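Local coordinates for protein probable TonB-dependent siderophore receptor PirA (Acinetobacter baumannii, PDB 5FR8) that probably takes part in the initial step of iron uptake across the outer membrane by binding iron-chelating siderophores, possibly including ferric enterobactin, at residues N624-D628 with N638-T642; L49-P53 with I693-V697. All coordinates share one frame; numbering follows the deposited sequence.

Contact 1 of 2, residues N624-D628 with N638-T642. With C8E ((hydroxyethyloxy)tri(ethyloxy)octane), chain C.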
loop_
_atom_site.group_PDB
_atom_site.type_symbol
_atom_site.label_atom_id
_atom_site.label_comp_id
_atom_site.label_asym_id
_atom_site.label_seq_id
_atom_site.Cartn_x
_atom_site.Cartn_y
_atom_site.Cartn_z
ATOM N N ASN A 624 -7.180 -7.320 18.055
ATOM C CA ASN A 624 -6.445 -8.503 17.619
ATOM C C ASN A 624 -5.842 -9.242 18.792
ATOM O O ASN A 624 -5.379 -8.619 19.759
ATOM C CB ASN A 624 -5.325 -8.124 16.662
ATOM C CG ASN A 624 -5.834 -7.627 15.332
ATOM O OD1 ASN A 624 -6.075 -8.405 14.393
ATOM N ND2 ASN A 624 -6.004 -6.315 15.238
ATOM N N SER A 625 -5.862 -10.572 18.707
ATOM C CA SER A 625 -5.220 -11.412 19.705
ATOM C C SER A 625 -4.470 -12.523 19.041
ATOM O O SER A 625 -5.036 -13.258 18.239
ATOM C CB SER A 625 -6.247 -12.040 20.640
ATOM O OG SER A 625 -5.667 -13.085 21.428
ATOM N N ILE A 626 -3.200 -12.652 19.382
ATOM C CA ILE A 626 -2.449 -13.842 19.023
ATOM C C ILE A 626 -1.984 -14.623 20.285
ATOM O O ILE A 626 -1.527 -14.033 21.272
ATOM C CB ILE A 626 -1.261 -13.505 18.084
ATOM C CG1 ILE A 626 -1.706 -12.582 16.934
ATOM C CG2 ILE A 626 -0.697 -14.789 17.501
ATOM C CD1 ILE A 626 -1.461 -11.089 17.138
ATOM N N PHE A 627 -2.110 -15.951 20.230
ATOM C CA PHE A 627 -1.786 -16.838 21.349
ATOM C C PHE A 627 -0.802 -17.924 20.908
ATOM O O PHE A 627 -0.973 -18.569 19.864
ATOM C CB PHE A 627 -3.066 -17.465 21.897
ATOM C CG PHE A 627 -2.861 -18.651 22.807
ATOM C CD1 PHE A 627 -2.458 -18.484 24.115
ATOM C CD2 PHE A 627 -3.147 -19.934 22.368
ATOM C CE1 PHE A 627 -2.315 -19.576 24.963
ATOM C CE2 PHE A 627 -3.003 -21.027 23.197
ATOM C CZ PHE A 627 -2.586 -20.850 24.502
ATOM N N ASP A 628 0.231 -18.116 21.724
ATOM C CA ASP A 628 1.222 -19.122 21.454
ATOM C C ASP A 628 1.491 -19.974 22.678
ATOM O O ASP A 628 1.596 -19.472 23.797
ATOM C CB ASP A 628 2.507 -18.462 20.975
ATOM C CG ASP A 628 2.602 -18.430 19.480
ATOM O OD1 ASP A 628 2.642 -19.516 18.841
ATOM O OD2 ASP A 628 2.625 -17.313 18.935
ATOM N N ASN A 638 -1.000 -22.665 18.106
ATOM C CA ASN A 638 -1.094 -21.231 17.921
ATOM C C ASN A 638 -2.518 -20.791 17.599
ATOM O O ASN A 638 -3.184 -21.435 16.802
ATOM C CB ASN A 638 -0.136 -20.835 16.798
ATOM C CG ASN A 638 -0.303 -19.398 16.365
ATOM O OD1 ASN A 638 -1.277 -19.042 15.688
ATOM N ND2 ASN A 638 0.648 -18.554 16.762
ATOM N N PHE A 639 -2.979 -19.703 18.218
ATOM C CA PHE A 639 -4.379 -19.255 18.086
ATOM C C PHE A 639 -4.441 -17.773 17.777
ATOM O O PHE A 639 -3.693 -16.991 18.370
ATOM C CB PHE A 639 -5.146 -19.507 19.394
ATOM C CG PHE A 639 -6.609 -19.121 19.356
ATOM C CD1 PHE A 639 -7.536 -19.917 18.696
ATOM C CD2 PHE A 639 -7.061 -17.988 20.018
ATOM C CE1 PHE A 639 -8.884 -19.586 18.683
ATOM C CE2 PHE A 639 -8.404 -17.653 20.012
ATOM C CZ PHE A 639 -9.319 -18.453 19.339
ATOM N N VAL A 640 -5.339 -17.392 16.866
ATOM C CA VAL A 640 -5.476 -15.992 16.421
ATOM C C VAL A 640 -6.954 -15.632 16.423
ATOM O O VAL A 640 -7.816 -16.465 16.102
ATOM C CB VAL A 640 -4.834 -15.753 15.003
ATOM C CG1 VAL A 640 -5.606 -16.510 13.930
ATOM C CG2 VAL A 640 -4.741 -14.263 14.642
ATOM N N PHE A 641 -7.251 -14.393 16.795
ATOM C CA PHE A 641 -8.645 -13.922 16.860
ATOM C C PHE A 641 -8.644 -12.441 16.563
ATOM O O PHE A 641 -7.789 -11.685 17.028
ATOM C CB PHE A 641 -9.247 -14.182 18.237
ATOM C CG PHE A 641 -10.664 -13.695 18.409
ATOM C CD1 PHE A 641 -11.745 -14.449 17.943
ATOM C CD2 PHE A 641 -10.934 -12.520 19.114
ATOM C CE1 PHE A 641 -13.053 -14.019 18.137
ATOM C CE2 PHE A 641 -12.245 -12.088 19.312
ATOM C CZ PHE A 641 -13.303 -12.840 18.823
ATOM N N THR A 642 -9.601 -12.038 15.761
ATOM C CA THR A 642 -9.681 -10.674 15.349
ATOM C C THR A 642 -11.135 -10.279 15.398
ATOM O O THR A 642 -12.001 -11.065 15.040
ATOM C CB THR A 642 -9.137 -10.509 13.931
ATOM O OG1 THR A 642 -7.724 -10.701 13.959
ATOM C CG2 THR A 642 -9.440 -9.132 13.404
HETATM C C1 C8E C . -4.233 -2.590 26.333
HETATM C C2 C8E C . -4.832 -3.046 24.993
HETATM C C3 C8E C . -4.881 -4.575 24.770
HETATM C C4 C8E C . -6.135 -5.072 24.018
HETATM C C5 C8E C . -6.457 -6.558 24.303
HETATM C C6 C8E C . -6.993 -6.804 25.722
HETATM C C7 C8E C . -7.621 -8.188 25.911
HETATM C C8 C8E C . -7.011 -9.001 27.078
HETATM O O9 C8E C . -7.096 -10.416 26.750
HETATM C C10 C8E C . -6.019 -11.189 27.326
HETATM C C11 C8E C . -6.178 -12.696 27.037
HETATM O O12 C8E C . -6.495 -12.959 25.658
HETATM C C13 C8E C . -7.102 -14.269 25.447
HETATM C C14 C8E C . -7.096 -14.640 23.947
HETATM O O15 C8E C . -7.949 -15.758 23.639
HETATM C C16 C8E C . -9.319 -15.421 23.275
HETATM C C17 C8E C . -10.398 -16.249 24.045
HETATM O O18 C8E C . -11.699 -16.027 23.464
HETATM C C19 C8E C . -11.852 -16.684 22.168
HETATM C C20 C8E C . -13.037 -16.189 21.298
HETATM O O21 C8E C . -13.586 -17.194 20.381
#

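Contact 2 of 2, residues L49-P53 with I693-V697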
loop_
_atom_site.group_PDB
_atom_site.type_symbol
_atom_site.label_atom_id
_atom_site.label_comp_id
_atom_site.label_asym_id
_atom_site.label_seq_id
_atom_site.Cartn_x
_atom_site.Cartn_y
_atom_site.Cartn_z
ATOM N N LEU A 49 5.905 -14.862 11.314
ATOM C CA LEU A 49 5.426 -15.279 9.999
ATOM C C LEU A 49 5.298 -16.782 9.851
ATOM O O LEU A 49 4.432 -17.255 9.120
ATOM C CB LEU A 49 6.343 -14.739 8.895
ATOM C CG LEU A 49 6.098 -13.259 8.582
ATOM C CD1 LEU A 49 7.055 -12.749 7.497
ATOM C CD2 LEU A 49 4.641 -13.045 8.183
ATOM N N GLU A 50 6.173 -17.524 10.524
ATOM C CA GLU A 50 6.141 -18.969 10.422
ATOM C C GLU A 50 4.959 -19.525 11.233
ATOM O O GLU A 50 4.328 -20.508 10.833
ATOM C CB GLU A 50 7.475 -19.568 10.871
ATOM C CG GLU A 50 7.608 -21.078 10.663
ATOM C CD GLU A 50 7.525 -21.878 11.963
ATOM O OE1 GLU A 50 7.118 -21.325 13.019
ATOM O OE2 GLU A 50 7.879 -23.077 11.928
ATOM N N LYS A 51 4.635 -18.875 12.348
ATOM C CA LYS A 51 3.598 -19.380 13.237
ATOM C C LYS A 51 2.193 -19.114 12.719
ATOM O O LYS A 51 1.233 -19.743 13.160
ATOM C CB LYS A 51 3.769 -18.796 14.628
ATOM C CG LYS A 51 4.662 -19.667 15.464
ATOM C CD LYS A 51 5.276 -18.925 16.625
ATOM C CE LYS A 51 6.315 -19.826 17.263
ATOM N NZ LYS A 51 6.726 -19.350 18.612
ATOM N N LEU A 52 2.080 -18.205 11.759
ATOM C CA LEU A 52 0.779 -17.846 11.212
ATOM C C LEU A 52 0.879 -17.564 9.712
ATOM O O LEU A 52 0.742 -16.404 9.290
ATOM C CB LEU A 52 0.231 -16.627 11.963
ATOM C CG LEU A 52 -1.201 -16.183 11.659
ATOM C CD1 LEU A 52 -2.161 -17.359 11.540
ATOM C CD2 LEU A 52 -1.628 -15.217 12.747
ATOM N N PRO A 53 1.100 -18.630 8.911
ATOM C CA PRO A 53 1.378 -18.604 7.469
ATOM C C PRO A 53 0.475 -17.668 6.704
ATOM O O PRO A 53 -0.714 -17.614 6.948
ATOM C CB PRO A 53 1.104 -20.045 7.027
ATOM C CG PRO A 53 1.351 -20.869 8.236
ATOM C CD PRO A 53 1.075 -20.005 9.438
ATOM N N ILE A 693 13.296 -30.667 9.132
ATOM C CA ILE A 693 11.929 -30.605 8.626
ATOM C C ILE A 693 10.934 -30.031 9.620
ATOM O O ILE A 693 10.799 -30.511 10.735
ATOM C CB ILE A 693 11.457 -31.986 8.161
ATOM C CG1 ILE A 693 12.325 -32.436 6.978
ATOM C CG2 ILE A 693 9.988 -31.937 7.761
ATOM C CD1 ILE A 693 12.392 -33.934 6.799
ATOM N N SER A 694 10.262 -28.972 9.189
ATOM C CA SER A 694 9.167 -28.381 9.925
ATOM C C SER A 694 7.899 -28.662 9.162
ATOM O O SER A 694 7.944 -29.113 8.020
ATOM C CB SER A 694 9.356 -26.876 10.041
ATOM O OG SER A 694 10.317 -26.594 11.034
ATOM N N THR A 695 6.766 -28.416 9.813
ATOM C CA THR A 695 5.461 -28.502 9.177
ATOM C C THR A 695 4.448 -27.859 10.104
ATOM O O THR A 695 4.658 -27.803 11.311
ATOM C CB THR A 695 5.031 -29.952 8.869
ATOM O OG1 THR A 695 3.708 -29.941 8.328
ATOM C CG2 THR A 695 5.064 -30.828 10.120
ATOM N N ARG A 696 3.365 -27.365 9.520
ATOM C CA ARG A 696 2.343 -26.633 10.253
ATOM C C ARG A 696 1.006 -26.816 9.562
ATOM O O ARG A 696 0.862 -26.454 8.400
ATOM C CB ARG A 696 2.678 -25.139 10.326
ATOM C CG ARG A 696 1.692 -24.349 11.176
ATOM C CD ARG A 696 2.203 -22.975 11.586
ATOM N NE ARG A 696 3.310 -23.031 12.550
ATOM C CZ ARG A 696 3.179 -23.174 13.873
ATOM N NH1 ARG A 696 1.974 -23.270 14.431
ATOM N NH2 ARG A 696 4.262 -23.217 14.649
ATOM N N VAL A 697 0.039 -27.389 10.269
ATOM C CA VAL A 697 -1.294 -27.563 9.725
ATOM C C VAL A 697 -2.251 -26.724 10.559
ATOM O O VAL A 697 -2.095 -26.619 11.783
ATOM C CB VAL A 697 -1.723 -29.052 9.726
ATOM C CG1 VAL A 697 -3.065 -29.232 9.037
ATOM C CG2 VAL A 697 -0.674 -29.909 9.034
#

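Contact 1 of 2, residues N624-D628 with N638-T642
Ser625 and Phe641 join their backbones by a reciprocal pair of hydrogen bonds, Ser625 N to Phe641 O at 2.8 Å and Phe641 N to Ser625 O, and Phe627 and Phe639 do the same two residues on. Between these pairs the CA-H groups of Ile626 and Val640 point at carbonyls of the opposite strand.

On the face carrying Asn624, Ile626, Asp628, Asn638, Val640 and Thr642, polar side chains bond across both ends. Thr642 OG1 gives its proton to Asn624 OD1 (2.9 Å), from 35° off the carbonyl plane, while Asn624 ND2 bonds to Asn599, so both ends of this buried amide are engaged. Asn638 ND2 donates almost straight to Asp628 OD1 (3.0 Å) and meets it from above the carboxylate plane. Ile626 CG1 and Val640 CG2 lie alongside each other at 4.2 Å in the middle.

The strands are neighbours in an antiparallel hairpin of the transmembrane beta-barrel, whose alternation of side chains sends this face inward to the plug, where Leu52 packs on Val640. Ser625, Phe627, Phe639 and Phe641 point outward, where bound detergent C8E marks a surface that would face lipid and that suits bulky apolar rings.

There, Phe627 and Phe639 cross at about a right angle, Phe627 presenting its ring edge, through CD2, to Phe639 CB at 3.6 Å. C8E passes Ser625, its C14 3.3 Å from Ser625 OG. With CG anti to the backbone N (chi1 178°), the Phe641 ring leads away from Ser625 and takes C8E over one face, C8E C20 lying 3.8 Å from Phe641 CE1.

Contact 2 of 2, residues L49-P53 with I693-V697
In TonB-dependent receptors an N-terminal plug sits inside the beta-barrel, and this contact is one of the places where plug and wall meet: the last turn of the helix 46-51 and the loop after it rest against the barrel strand 693-700. Arg696 carries nearly all of it. Extended away from its backbone N at chi1 (-176°), the side chain runs from the strand toward the plug, and a bend at chi3 (-69°) lays the guanidinium beside the helix end.

One face of that flat group is covered by Lys51, with the backbone CA 3.7 Å above the plane near its rim and Lys51 CG 3.7 Å from Arg696 NH2. The lysine thus contributes backbone and aliphatic carbons, while its NZ remains 6.1 Å from Arg696 NH2. Glu50 approaches obliquely through its backbone carbonyl, Glu50 O lying 3.2 Å from Arg696 NE. Its carboxylate forms a long salt bridge, Glu50 OE1 to Arg696 NH2 at 3.8 Å, with the two planes 75° apart, so the acid does not meet the guanidinium in a flat paired fashion. The stronger charge partner of NH2 is Asp636 of the barrel, which probably compensates the charge of this buried arginine where the long Glu50 bridge does so only weakly. Nearer the strand, along the Arg696 side chain, the proline ring of Pro53 lays its CD and CG against the methylene carbon Arg696 CD, Pro53 CD at 3.8 Å.

Around this junction, Pro53 also touches Tyr726 and Ser728 of strand 724-731, Lys51 reaches Asp628 and Asp630 of strand 621-630 and Asp636 of strand 635-648, an acidic surrounding that suits a lysine, and Leu49 and Leu52 turn to Tyr61 of the helix 59-62 within the plug.

From the N terminus the chain first forms the plug, where residues 49-53 come early, and then runs through the barrel. Contact 2 closes a loop of about 640 residues when strand 693-700, near the C terminus, returns to meet that plug segment. Contact 1 is nested inside it, a local hairpin closure between neighbouring strands of the same wall. Their centres lie about 15 Å apart, on the same side of the chain's centre, and they touch directly: Lys51 CD packs on Asp628 OD1 at 3.5 Å, and Asn638 CG meets Lys51 O at 3.6 Å. The plug segment therefore bears on both the hairpin and the late strand.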